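Local coordinates for protein hydroxyglutarate synthase (Pseudomonas putida, PDB 6W1H) that catalyses the iron-dependent decarboxylation and hydroxylation of 2-oxoadipate with dioxygen to D-2-hydroxyglutarate, a step in the breakdown of D-lysine, at residues Q67-A72 with N225-R230; P229-I234 with G293-R298; G97-S102 with Y396-P401; V108-F113 with F129-R134. One frame throughout, in Å; residues are numbered along the deposited sequence. Where two conformers were deposited one is given.

Contact 1: residues Q67-A72 with N225-R230; sequences QERHGA and NHLTPR. With NI (nickel (II) ion), chain B; OOG (2-oxoadipic acid), chain C.
His-70 and His-226 meet at a metal ion on an antiparallel strand pair, 69-72 against 226-229, at one edge of the five-stranded mixed sheet. His-70 and Thr-228 form a hydrogen-bonded pair, His-70 N to Thr-228 O at 3.0 Å and Thr-228 N to His-70 O at 2.8 Å. On the face that carries His-70, Thr-228 and His-226, His-70 NE2 binds a nickel ion at 2.2 Å and His-226 NE2 at 2.1 Å. Each imidazole CG sits between its backbone N and carbonyl carbon (chi1 86° and 60°), and the rings meet rim to rim with planes 79° apart. Thr-228 CB lies over one face of the His-70 ring in a CH-pi contact, while its OG1 turns to Glu-294, the third protein ligand. The His-226 ring has Ala-72 CB over one face, and its ND1 donates in the ring plane to a lone pair of Asn-225 OD1 at 2.8 Å; His-70 ND1 is bonded to Glu-296. Just before the first strand and just after the second, extended Glu-68 and Arg-230 form a salt bridge, Arg-230 NH1 meeting Glu-68 OE1 at 2.9 Å from the syn side but well out of the carboxylate plane; Arg-127, Arg-64 and Glu-61 enlarge this charge cluster. The nickel occupies the Fe(2+) site, and 2-oxoadipate chelates it through O3 and O5. ND1 of each ring gives its hydrogen to an oxygen, which fixes ring rotation and leaves the NE2 lone pair for the metal; the carboxylate would be expected to polarise His-70 more than the amide does His-226.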
# COMPACT_ATOMS: atom_id res chain seq x y z
N GLN A 67 -13.62 3.35 -0.27
CA GLN A 67 -13.22 1.96 -0.38
C GLN A 67 -11.72 1.75 -0.54
O GLN A 67 -11.29 0.59 -0.69
CB GLN A 67 -13.96 1.32 -1.57
CG GLN A 67 -15.45 1.25 -1.35
CD GLN A 67 -15.81 0.32 -0.22
OE1 GLN A 67 -15.46 -0.85 -0.25
NE2 GLN A 67 -16.48 0.84 0.80
N GLU A 68 -10.92 2.81 -0.49
CA GLU A 68 -9.49 2.74 -0.76
C GLU A 68 -8.77 1.97 0.35
O GLU A 68 -8.88 2.33 1.52
CB GLU A 68 -8.92 4.15 -0.88
CG GLU A 68 -7.41 4.19 -1.03
CD GLU A 68 -6.90 5.45 -1.73
OE1 GLU A 68 -7.73 6.31 -2.10
OE2 GLU A 68 -5.67 5.58 -1.89
N ARG A 69 -8.02 0.94 -0.05
CA ARG A 69 -7.30 0.11 0.90
C ARG A 69 -5.97 -0.35 0.30
O ARG A 69 -5.79 -0.39 -0.92
CB ARG A 69 -8.11 -1.15 1.24
CG ARG A 69 -9.29 -0.91 2.16
CD ARG A 69 -10.18 -2.13 2.18
NE ARG A 69 -10.83 -2.34 0.90
CZ ARG A 69 -12.05 -1.91 0.61
NH1 ARG A 69 -12.77 -1.26 1.55
NH2 ARG A 69 -12.60 -2.16 -0.59
N HIS A 70 -5.06 -0.77 1.17
CA HIS A 70 -3.92 -1.60 0.80
C HIS A 70 -3.95 -2.86 1.64
O HIS A 70 -4.49 -2.88 2.74
CB HIS A 70 -2.55 -0.88 0.82
CG HIS A 70 -1.84 -0.85 2.15
ND1 HIS A 70 -1.62 0.33 2.83
CD2 HIS A 70 -1.20 -1.81 2.85
CE1 HIS A 70 -0.92 0.09 3.92
NE2 HIS A 70 -0.64 -1.20 3.95
N GLY A 71 -3.43 -3.93 1.09
CA GLY A 71 -3.18 -5.14 1.83
C GLY A 71 -1.70 -5.43 1.85
O GLY A 71 -0.94 -4.88 1.03
N ALA A 72 -1.27 -6.32 2.75
CA ALA A 72 0.10 -6.78 2.79
C ALA A 72 0.10 -8.27 2.98
O ALA A 72 -0.63 -8.79 3.83
CB ALA A 72 0.86 -6.13 3.95
N ASN A 225 -1.79 -10.01 6.14
CA ASN A 225 -1.05 -9.51 7.29
C ASN A 225 -1.77 -8.31 7.88
O ASN A 225 -1.82 -8.16 9.10
CB ASN A 225 0.37 -9.13 6.89
CG ASN A 225 1.17 -8.67 8.08
OD1 ASN A 225 1.25 -7.48 8.35
ND2 ASN A 225 1.73 -9.61 8.81
N HIS A 226 -2.32 -7.44 7.04
CA HIS A 226 -3.24 -6.41 7.45
C HIS A 226 -3.88 -5.82 6.19
O HIS A 226 -3.38 -5.99 5.08
CB HIS A 226 -2.53 -5.34 8.25
CG HIS A 226 -1.42 -4.65 7.52
ND1 HIS A 226 -0.13 -5.13 7.55
CD2 HIS A 226 -1.40 -3.56 6.72
CE1 HIS A 226 0.65 -4.32 6.85
NE2 HIS A 226 -0.10 -3.37 6.32
N LEU A 227 -5.02 -5.18 6.39
CA LEU A 227 -5.65 -4.32 5.40
C LEU A 227 -5.72 -2.94 6.01
O LEU A 227 -6.14 -2.79 7.15
CB LEU A 227 -7.04 -4.77 5.04
CG LEU A 227 -7.32 -5.97 4.20
CD1 LEU A 227 -8.83 -6.01 3.92
CD2 LEU A 227 -6.53 -5.94 2.93
N THR A 228 -5.33 -1.93 5.25
CA THR A 228 -5.23 -0.57 5.76
C THR A 228 -6.16 0.34 4.99
O THR A 228 -6.00 0.48 3.77
CB THR A 228 -3.78 -0.09 5.58
OG1 THR A 228 -2.96 -1.01 6.28
CG2 THR A 228 -3.59 1.32 6.09
N PRO A 229 -7.13 0.97 5.65
CA PRO A 229 -7.96 1.99 5.00
C PRO A 229 -7.24 3.33 4.97
O PRO A 229 -6.25 3.56 5.67
CB PRO A 229 -9.21 2.06 5.90
CG PRO A 229 -8.72 1.68 7.26
CD PRO A 229 -7.54 0.76 7.07
N ARG A 230 -7.77 4.24 4.17
CA ARG A 230 -7.21 5.57 4.00
C ARG A 230 -8.06 6.60 4.75
O ARG A 230 -9.26 6.72 4.51
CB ARG A 230 -7.14 5.92 2.52
CG ARG A 230 -6.62 7.33 2.27
CD ARG A 230 -6.59 7.65 0.78
NE ARG A 230 -6.21 9.04 0.54
CZ ARG A 230 -6.27 9.65 -0.63
NH1 ARG A 230 -6.69 9.00 -1.72
NH2 ARG A 230 -5.88 10.92 -0.72
NI NI B . 0.82 -1.70 5.53
C2 OOG C . 4.65 -4.74 5.98
C3 OOG C . 4.48 -4.59 4.48
C4 OOG C . 4.57 -3.13 4.06
C6 OOG C . 3.26 -0.89 4.46
O4 OOG C . 4.30 -0.23 4.12
O3 OOG C . 2.20 -0.32 4.89
C5 OOG C . 3.25 -2.40 4.36
C1 OOG C . 4.83 -6.21 6.39
O1 OOG C . 5.14 -6.49 7.50
O2 OOG C . 4.65 -7.26 5.48
O5 OOG C . 2.20 -2.95 4.50
O HOH W 1 2.47 -2.02 7.29

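Contact 2: residues P229-I234 with G293-R298; sequences PRTLDI and GEIEQR. With NI (nickel (II) ion), chain B; OOG (2-oxoadipic acid), chain C.
A single backbone bridge between Arg-230 and Glu-296 ties the segment 229-234, leaving strand 226-229, to strand 287-298 of the metal site. Thr-231 N donates to Glu-296 O at 2.9 Å, nearly straight, and Glu-296 N reaches Pro-229 O in a weak bond. On the same strand Glu-294 OE1 binds the nickel ion at 2.0 Å; its extended chain, CG anti to the backbone N (chi1 -178°), carries the carboxylate there. Farther on, the extended Gln-297 side chain reaches across to the turn, and its OE1 takes the N-H of Ile-234 at 2.9 Å, tilted 30° from the amide plane. An ST turn, with Asp-233 N bonded to Thr-231 OG1, shapes the same bend. Apolar contact comes from Ile-295, whose side chain lies at about a right angle to Pro-229, CD1 3.9 Å from Pro-229 CG, and whose CG1 meets Thr-231 CG2. At the other end, one water accepts from Arg-230 NE and from Arg-298 N and donates to Thr-231 O. Arg-298 NE forms a salt bridge with Glu-296 OE2 (3.0 Å), and its NH1 bonds the carbonyls of Asp-398 and Tyr-396; this places Glu-296, the second-shell partner of a metal-binding histidine. Helix 29-48 packs on Pro-229, Thr-231 and Ile-295, strand 264-276 pairs with 287-298, and Asp-233 caps the start of helix 234-240.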
# COMPACT_ATOMS: atom_id res chain seq x y z
N PRO A 229 -7.13 0.97 5.65
CA PRO A 229 -7.96 1.99 5.00
C PRO A 229 -7.24 3.33 4.97
O PRO A 229 -6.25 3.56 5.67
CB PRO A 229 -9.21 2.06 5.90
CG PRO A 229 -8.72 1.68 7.26
CD PRO A 229 -7.54 0.76 7.07
N ARG A 230 -7.77 4.24 4.17
CA ARG A 230 -7.21 5.57 4.00
C ARG A 230 -8.06 6.60 4.75
O ARG A 230 -9.26 6.72 4.51
CB ARG A 230 -7.14 5.92 2.52
CG ARG A 230 -6.62 7.33 2.27
CD ARG A 230 -6.59 7.65 0.78
NE ARG A 230 -6.21 9.04 0.54
CZ ARG A 230 -6.27 9.65 -0.63
NH1 ARG A 230 -6.69 9.00 -1.72
NH2 ARG A 230 -5.88 10.92 -0.72
N THR A 231 -7.43 7.37 5.62
CA THR A 231 -8.08 8.49 6.28
C THR A 231 -7.50 9.79 5.73
O THR A 231 -6.34 9.85 5.32
CB THR A 231 -7.92 8.44 7.80
OG1 THR A 231 -8.62 9.55 8.38
CG2 THR A 231 -6.47 8.53 8.22
N LEU A 232 -8.33 10.83 5.75
CA LEU A 232 -7.89 12.17 5.40
C LEU A 232 -7.14 12.89 6.52
O LEU A 232 -6.57 13.94 6.24
CB LEU A 232 -9.10 13.02 4.96
CG LEU A 232 -9.81 12.51 3.68
CD1 LEU A 232 -11.00 13.40 3.38
CD2 LEU A 232 -8.89 12.45 2.49
N ASP A 233 -7.15 12.37 7.75
CA ASP A 233 -6.49 13.08 8.86
C ASP A 233 -6.05 12.06 9.91
O ASP A 233 -6.83 11.68 10.79
CB ASP A 233 -7.41 14.14 9.44
CG ASP A 233 -6.74 15.00 10.46
OD1 ASP A 233 -5.67 14.58 10.98
OD2 ASP A 233 -7.29 16.09 10.76
N ILE A 234 -4.78 11.66 9.84
CA ILE A 234 -4.29 10.65 10.77
C ILE A 234 -4.17 11.20 12.18
O ILE A 234 -4.25 10.44 13.15
CB ILE A 234 -2.99 10.01 10.27
CG1 ILE A 234 -2.78 8.63 10.90
CG2 ILE A 234 -1.77 10.92 10.50
CD1 ILE A 234 -1.64 7.85 10.29
N GLY A 293 -3.22 -4.21 13.14
CA GLY A 293 -3.92 -3.35 12.22
C GLY A 293 -3.11 -2.08 11.93
O GLY A 293 -2.11 -1.78 12.57
N GLU A 294 -3.60 -1.32 10.95
CA GLU A 294 -2.89 -0.15 10.48
C GLU A 294 -3.85 0.86 9.90
O GLU A 294 -4.95 0.53 9.44
CB GLU A 294 -1.89 -0.61 9.41
CG GLU A 294 -0.99 0.45 8.81
CD GLU A 294 0.06 -0.19 7.94
OE1 GLU A 294 -0.24 -0.49 6.78
OE2 GLU A 294 1.15 -0.45 8.44
N ILE A 295 -3.42 2.11 9.90
CA ILE A 295 -4.16 3.22 9.32
C ILE A 295 -3.15 4.10 8.61
O ILE A 295 -2.02 4.27 9.08
CB ILE A 295 -4.94 3.99 10.42
CG1 ILE A 295 -5.74 5.14 9.83
CG2 ILE A 295 -3.99 4.50 11.52
CD1 ILE A 295 -6.84 4.69 8.89
N GLU A 296 -3.55 4.65 7.48
CA GLU A 296 -2.67 5.53 6.73
C GLU A 296 -3.41 6.74 6.18
O GLU A 296 -4.62 6.72 6.01
CB GLU A 296 -1.92 4.79 5.61
CG GLU A 296 -2.76 4.43 4.41
CD GLU A 296 -2.04 3.47 3.46
OE1 GLU A 296 -0.84 3.20 3.63
OE2 GLU A 296 -2.69 2.98 2.54
N GLN A 297 -2.65 7.81 5.95
CA GLN A 297 -3.10 9.00 5.24
C GLN A 297 -2.14 9.20 4.08
O GLN A 297 -0.92 9.19 4.29
CB GLN A 297 -3.02 10.22 6.17
CG GLN A 297 -3.54 11.51 5.54
CD GLN A 297 -3.27 12.74 6.37
OE1 GLN A 297 -3.22 12.67 7.60
NE2 GLN A 297 -3.13 13.88 5.72
N ARG A 298 -2.66 9.37 2.87
CA ARG A 298 -1.83 9.44 1.67
C ARG A 298 -1.82 10.84 1.11
O ARG A 298 -2.89 11.43 0.90
CB ARG A 298 -2.34 8.46 0.60
CG ARG A 298 -1.93 7.03 0.94
CD ARG A 298 -2.37 5.98 -0.10
NE ARG A 298 -1.80 4.70 0.31
CZ ARG A 298 -0.60 4.25 -0.03
NH1 ARG A 298 0.16 4.93 -0.89
NH2 ARG A 298 -0.15 3.14 0.51
NI NI B . 0.82 -1.70 5.53
C2 OOG C . 4.65 -4.74 5.98
C3 OOG C . 4.48 -4.59 4.48
C4 OOG C . 4.57 -3.13 4.06
C6 OOG C . 3.26 -0.89 4.46
O4 OOG C . 4.30 -0.23 4.12
O3 OOG C . 2.20 -0.32 4.89
C5 OOG C . 3.25 -2.40 4.36
C1 OOG C . 4.83 -6.21 6.39
O1 OOG C . 5.14 -6.49 7.50
O2 OOG C . 4.65 -7.26 5.48
O5 OOG C . 2.20 -2.95 4.50
O HOH W 2 -5.36 10.45 2.82
O HOH W 1 2.47 -2.02 7.29

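Contact 3: residues G97-S102 with Y396-P401; sequences GYYDLS and YEDFLP. With OOG (2-oxoadipic acid), chain C.
Tyr-99 reaches from edge strand 94-100 to the loop 396-401 and makes most of the contacts between them, with Leu-101 adding to the apolar ones. The polar ones gather at its hydroxyl. Phe-399 N donates to Tyr-99 OH at 3.3 Å, a bent bond with an angle of 136° at the hydrogen. A water in the plane of the tyrosine ring accepts from Tyr-99 OH at 2.6 Å and donates to Asp-398 OD1 at 2.7 Å, bridging hydroxyl and carboxylate; Arg-114 forms a salt bridge to the same Asp-398 oxygen. Among the apolar contacts, Pro-401 and Tyr-99 lie alongside each other, pointing opposite ways, with Pro-401 CG 3.9 Å from Tyr-99 CD2 and about as far from Leu-101 CD2. Tyr-99 and Phe-399 cross at about a right angle, the tyrosine OH at the edge of the phenylalanine ring. With CG anti to its carbonyl carbon (chi1 -61°), Phe-399 leads its ring off toward the ligand, where CD2 lies 3.5 Å from O4 of 2-oxoadipate. Pro-401, preceded by a cis peptide bond, puts CA equally near that oxygen. The contact thus forms part of the substrate pocket wall, next to Val-402 and Ser-403, which hydrogen-bond the bound 2-oxoadipate.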
# COMPACT_ATOMS: atom_id res chain seq x y z
N GLY A 97 7.72 -1.03 -8.27
CA GLY A 97 8.73 -0.79 -7.25
C GLY A 97 9.42 -2.06 -6.79
O GLY A 97 8.94 -3.18 -6.96
N TYR A 98 10.59 -1.87 -6.21
CA TYR A 98 11.36 -2.95 -5.62
C TYR A 98 11.85 -2.48 -4.26
O TYR A 98 12.52 -1.44 -4.17
CB TYR A 98 12.54 -3.35 -6.49
CG TYR A 98 13.44 -4.33 -5.79
CD1 TYR A 98 13.00 -5.61 -5.50
CD2 TYR A 98 14.72 -3.97 -5.39
CE1 TYR A 98 13.81 -6.52 -4.85
CE2 TYR A 98 15.54 -4.87 -4.75
CZ TYR A 98 15.08 -6.14 -4.48
OH TYR A 98 15.88 -7.05 -3.82
N TYR A 99 11.50 -3.22 -3.21
CA TYR A 99 11.89 -2.90 -1.85
C TYR A 99 12.81 -4.01 -1.35
O TYR A 99 12.37 -5.15 -1.17
CB TYR A 99 10.66 -2.78 -0.95
CG TYR A 99 9.61 -1.78 -1.43
CD1 TYR A 99 8.74 -2.11 -2.46
CD2 TYR A 99 9.49 -0.53 -0.84
CE1 TYR A 99 7.77 -1.20 -2.89
CE2 TYR A 99 8.53 0.38 -1.26
CZ TYR A 99 7.67 0.04 -2.28
OH TYR A 99 6.72 0.93 -2.71
N ASP A 100 14.08 -3.69 -1.12
CA ASP A 100 15.06 -4.64 -0.58
C ASP A 100 15.15 -4.37 0.92
O ASP A 100 15.83 -3.43 1.35
CB ASP A 100 16.40 -4.46 -1.27
CG ASP A 100 17.43 -5.47 -0.80
OD1 ASP A 100 17.14 -6.22 0.16
OD2 ASP A 100 18.54 -5.51 -1.39
N LEU A 101 14.46 -5.17 1.71
CA LEU A 101 14.36 -4.92 3.14
C LEU A 101 15.45 -5.59 3.96
O LEU A 101 15.41 -5.52 5.19
CB LEU A 101 12.99 -5.36 3.66
CG LEU A 101 11.78 -4.83 2.87
CD1 LEU A 101 10.50 -5.04 3.67
CD2 LEU A 101 11.95 -3.37 2.51
N SER A 102 16.35 -6.25 3.25
CA SER A 102 17.54 -6.82 4.06
C SER A 102 18.34 -5.76 4.88
O SER A 102 18.93 -5.99 6.02
CB SER A 102 18.49 -7.54 3.10
OG SER A 102 19.15 -6.63 2.24
N TYR A 396 0.14 9.76 -3.74
CA TYR A 396 1.12 8.70 -3.60
C TYR A 396 0.43 7.34 -3.48
O TYR A 396 -0.43 7.15 -2.62
CB TYR A 396 1.98 8.95 -2.36
CG TYR A 396 3.20 8.07 -2.28
CD1 TYR A 396 4.15 8.07 -3.29
CD2 TYR A 396 3.42 7.26 -1.17
CE1 TYR A 396 5.27 7.27 -3.22
CE2 TYR A 396 4.55 6.46 -1.09
CZ TYR A 396 5.47 6.48 -2.12
OH TYR A 396 6.60 5.68 -2.06
N GLU A 397 0.87 6.40 -4.31
CA GLU A 397 0.27 5.08 -4.41
C GLU A 397 1.17 3.97 -3.87
O GLU A 397 0.77 2.80 -3.89
CB GLU A 397 -0.05 4.76 -5.89
CG GLU A 397 -0.89 5.78 -6.57
CD GLU A 397 -2.34 5.73 -6.16
OE1 GLU A 397 -2.71 4.82 -5.37
OE2 GLU A 397 -3.11 6.61 -6.60
N ASP A 398 2.36 4.30 -3.38
CA ASP A 398 3.34 3.31 -3.00
C ASP A 398 3.51 3.28 -1.48
O ASP A 398 2.56 3.58 -0.75
CB ASP A 398 4.63 3.56 -3.77
CG ASP A 398 4.40 3.57 -5.25
OD1 ASP A 398 4.03 2.50 -5.75
OD2 ASP A 398 4.57 4.66 -5.87
N PHE A 399 4.69 2.88 -1.01
CA PHE A 399 4.91 2.57 0.39
C PHE A 399 6.24 3.13 0.88
O PHE A 399 7.20 3.26 0.12
CB PHE A 399 4.85 1.04 0.59
CG PHE A 399 3.54 0.45 0.21
CD1 PHE A 399 3.28 0.09 -1.10
CD2 PHE A 399 2.56 0.27 1.17
CE1 PHE A 399 2.03 -0.44 -1.44
CE2 PHE A 399 1.34 -0.25 0.84
CZ PHE A 399 1.07 -0.62 -0.47
N LEU A 400 6.29 3.50 2.14
CA LEU A 400 7.51 4.07 2.70
C LEU A 400 8.70 3.13 2.61
O LEU A 400 9.78 3.61 2.24
CB LEU A 400 7.26 4.54 4.14
CG LEU A 400 6.23 5.65 4.33
CD1 LEU A 400 6.07 5.91 5.84
CD2 LEU A 400 6.62 6.88 3.59
N PRO A 401 8.62 1.83 2.99
CA PRO A 401 7.51 1.11 3.63
C PRO A 401 7.63 1.04 5.16
O PRO A 401 8.66 1.41 5.73
CB PRO A 401 7.69 -0.31 3.07
CG PRO A 401 9.21 -0.46 3.02
CD PRO A 401 9.78 0.93 2.76
C2 OOG C . 4.65 -4.74 5.98
C3 OOG C . 4.48 -4.59 4.48
C4 OOG C . 4.57 -3.13 4.06
C6 OOG C . 3.26 -0.89 4.46
O4 OOG C . 4.30 -0.23 4.12
O3 OOG C . 2.20 -0.32 4.89
C5 OOG C . 3.25 -2.40 4.36
C1 OOG C . 4.83 -6.21 6.39
O1 OOG C . 5.14 -6.49 7.50
O2 OOG C . 4.65 -7.26 5.48
O5 OOG C . 2.20 -2.95 4.50
O HOH W 3 5.39 0.32 -4.87

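Contact 4: residues V108-F113 with F129-R134. With OOG (2-oxoadipic acid), chain C.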
# COMPACT_ATOMS: atom_id res chain seq x y z
N VAL A 108 13.46 -10.49 3.58
CA VAL A 108 12.48 -10.42 2.51
C VAL A 108 12.85 -9.30 1.54
O VAL A 108 13.57 -8.36 1.88
CB VAL A 108 11.02 -10.20 3.01
CG1 VAL A 108 10.68 -11.13 4.17
CG2 VAL A 108 10.79 -8.74 3.38
N HIS A 109 12.34 -9.42 0.32
CA HIS A 109 12.31 -8.32 -0.64
C HIS A 109 10.96 -8.37 -1.35
O HIS A 109 10.28 -9.41 -1.36
CB HIS A 109 13.53 -8.27 -1.57
CG HIS A 109 13.82 -9.53 -2.32
ND1 HIS A 109 14.78 -9.57 -3.31
CD2 HIS A 109 13.32 -10.78 -2.23
CE1 HIS A 109 14.85 -10.80 -3.80
NE2 HIS A 109 13.99 -11.56 -3.16
N SER A 110 10.53 -7.23 -1.86
CA SER A 110 9.12 -7.03 -2.10
C SER A 110 8.86 -6.11 -3.28
O SER A 110 9.73 -5.37 -3.75
CB SER A 110 8.47 -6.39 -0.84
OG SER A 110 9.00 -6.93 0.35
N THR A 111 7.60 -6.15 -3.71
CA THR A 111 7.03 -5.22 -4.68
C THR A 111 5.61 -4.91 -4.22
O THR A 111 5.07 -5.56 -3.32
CB THR A 111 7.06 -5.79 -6.10
OG1 THR A 111 6.73 -4.77 -7.04
CG2 THR A 111 6.08 -6.92 -6.21
N ALA A 112 4.99 -3.91 -4.86
CA ALA A 112 3.59 -3.63 -4.65
C ALA A 112 2.82 -3.85 -5.95
O ALA A 112 3.15 -3.28 -6.98
CB ALA A 112 3.39 -2.18 -4.22
N PHE A 113 1.79 -4.69 -5.89
CA PHE A 113 0.94 -4.92 -7.04
C PHE A 113 -0.20 -3.92 -7.01
O PHE A 113 -0.92 -3.84 -6.01
CB PHE A 113 0.41 -6.35 -7.01
CG PHE A 113 1.46 -7.39 -7.30
CD1 PHE A 113 1.81 -7.70 -8.60
CD2 PHE A 113 2.12 -8.03 -6.27
CE1 PHE A 113 2.75 -8.64 -8.85
CE2 PHE A 113 3.06 -8.99 -6.51
CZ PHE A 113 3.37 -9.29 -7.81
N PHE A 129 1.02 -4.96 -1.08
CA PHE A 129 2.45 -5.05 -0.87
C PHE A 129 2.79 -6.50 -0.62
O PHE A 129 2.21 -7.11 0.28
CB PHE A 129 2.85 -4.20 0.32
CG PHE A 129 4.33 -4.01 0.49
CD1 PHE A 129 5.09 -4.97 1.17
CD2 PHE A 129 4.97 -2.89 0.01
CE1 PHE A 129 6.46 -4.79 1.37
CE2 PHE A 129 6.33 -2.70 0.20
CZ PHE A 129 7.08 -3.65 0.89
N THR A 130 3.66 -7.07 -1.45
CA THR A 130 3.91 -8.50 -1.46
C THR A 130 5.40 -8.77 -1.24
O THR A 130 6.25 -8.36 -2.04
CB THR A 130 3.46 -9.09 -2.80
OG1 THR A 130 2.08 -8.79 -3.01
CG2 THR A 130 3.67 -10.58 -2.79
N SER A 131 5.70 -9.47 -0.15
CA SER A 131 7.07 -9.79 0.22
C SER A 131 7.37 -11.25 -0.06
O SER A 131 6.53 -12.13 0.18
CB SER A 131 7.28 -9.52 1.71
OG SER A 131 7.19 -8.14 1.98
N LEU A 132 8.58 -11.51 -0.54
CA LEU A 132 9.09 -12.87 -0.73
C LEU A 132 10.17 -13.14 0.30
O LEU A 132 11.16 -12.40 0.36
CB LEU A 132 9.65 -13.05 -2.14
CG LEU A 132 10.50 -14.29 -2.41
CD1 LEU A 132 9.68 -15.58 -2.20
CD2 LEU A 132 11.11 -14.26 -3.81
N LEU A 133 9.97 -14.18 1.10
CA LEU A 133 10.95 -14.60 2.10
C LEU A 133 12.18 -15.15 1.39
O LEU A 133 12.08 -15.88 0.40
CB LEU A 133 10.34 -15.68 2.99
CG LEU A 133 11.19 -16.28 4.11
CD1 LEU A 133 11.62 -15.21 5.10
CD2 LEU A 133 10.42 -17.40 4.82
N ARG A 134 13.36 -14.76 1.89
CA ARG A 134 14.64 -15.18 1.32
C ARG A 134 15.24 -16.21 2.27
O ARG A 134 15.92 -15.87 3.23
CB ARG A 134 15.56 -13.99 1.14
CG ARG A 134 15.00 -12.91 0.21
CD ARG A 134 16.04 -11.83 -0.08
NE ARG A 134 17.22 -12.38 -0.73
CZ ARG A 134 18.38 -11.74 -0.85
NH1 ARG A 134 18.51 -10.51 -0.36
NH2 ARG A 134 19.40 -12.33 -1.46
C2 OOG C . 4.65 -4.74 5.98
C3 OOG C . 4.48 -4.59 4.48
C4 OOG C . 4.57 -3.13 4.06
C6 OOG C . 3.26 -0.89 4.46
O4 OOG C . 4.30 -0.23 4.12
O3 OOG C . 2.20 -0.32 4.89
C5 OOG C . 3.25 -2.40 4.36
C1 OOG C . 4.83 -6.21 6.39
O1 OOG C . 5.14 -6.49 7.50
O2 OOG C . 4.65 -7.26 5.48
O5 OOG C . 2.20 -2.95 4.50
O HOH W 4 16.61 -8.72 0.48
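Ser-110 and Phe-129 meet on the substrate-facing side of an antiparallel strand pair, 108-113 with 129-133. Phe-129 CG is anti to the backbone N (chi1 -170°), which swings the ring across the neighbouring strand: CE1 lies 3.4 Å from Ser-110 CB, and one face turns to 2-oxoadipate, whose C3 is 3.4 Å from CD1. Thr-111 O lies over the other face, toward its rim. Next along this face, the hydroxyls of Ser-110 and Ser-131 come together, Ser-110 OG donating to Ser-131 OG at 2.7 Å. Val-108 CG2 then packs beside the Ser-131 hydroxymethyl group, and its CG1 approaches Leu-133.

The reverse face carries His-109 and Thr-130. The Arg-134 and His-109 side chains run at about a right angle, and Arg-134 lays CD over the imidazole face, 3.7 Å from the centroid in a CH-pi contact, with the guanidinium plane turned 27° from the ring. His-109 ND1 points elsewhere, to Tyr-98 OH, and Arg-134 NE forms a salt bridge with Glu-136. Thr-130 meets the edge of the Phe-113 ring, OG1 3.3 Å from CD2.

Two hydrogen-bonded pairs, His-109 with Leu-132 and Thr-111 with Thr-130, hold the backbones, and their bonds at 2.8 Å (Leu-132 N to His-109 O, Thr-130 N to Thr-111 O) are nearly straight. Helices 78-90 and 424-433 pack on the side of Thr-130 and Leu-132, helix 211-217 touches Val-108 and Leu-133, and strands 94-100 and 69-75 flank the pair in the sheet.

Overall arrangement
Contacts 1, 3 and 4 share the five-stranded sheet, ordered 94-100, 108-114, 127-133, 69-75, 226-229. Contact 1 joins its last two strands, contact 4 its second and third, and contact 3 ties its first to the loop 396-401. Contact 2 continues from contact 1 to strand 287-298, their centres about 9 Å apart. Contacts 3 and 4 are equally close, contacts 2 and 4 about 22 Å apart between centres. Along the chain contact 4 lies within the span bridged by contact 1 and closes before contact 2 opens, while contact 3 spans both and alternates with contact 1. All converge on 2-oxoadipate: contacts 1 and 2 supply the protein ligands of the metal, contacts 3 and 4 pocket walls.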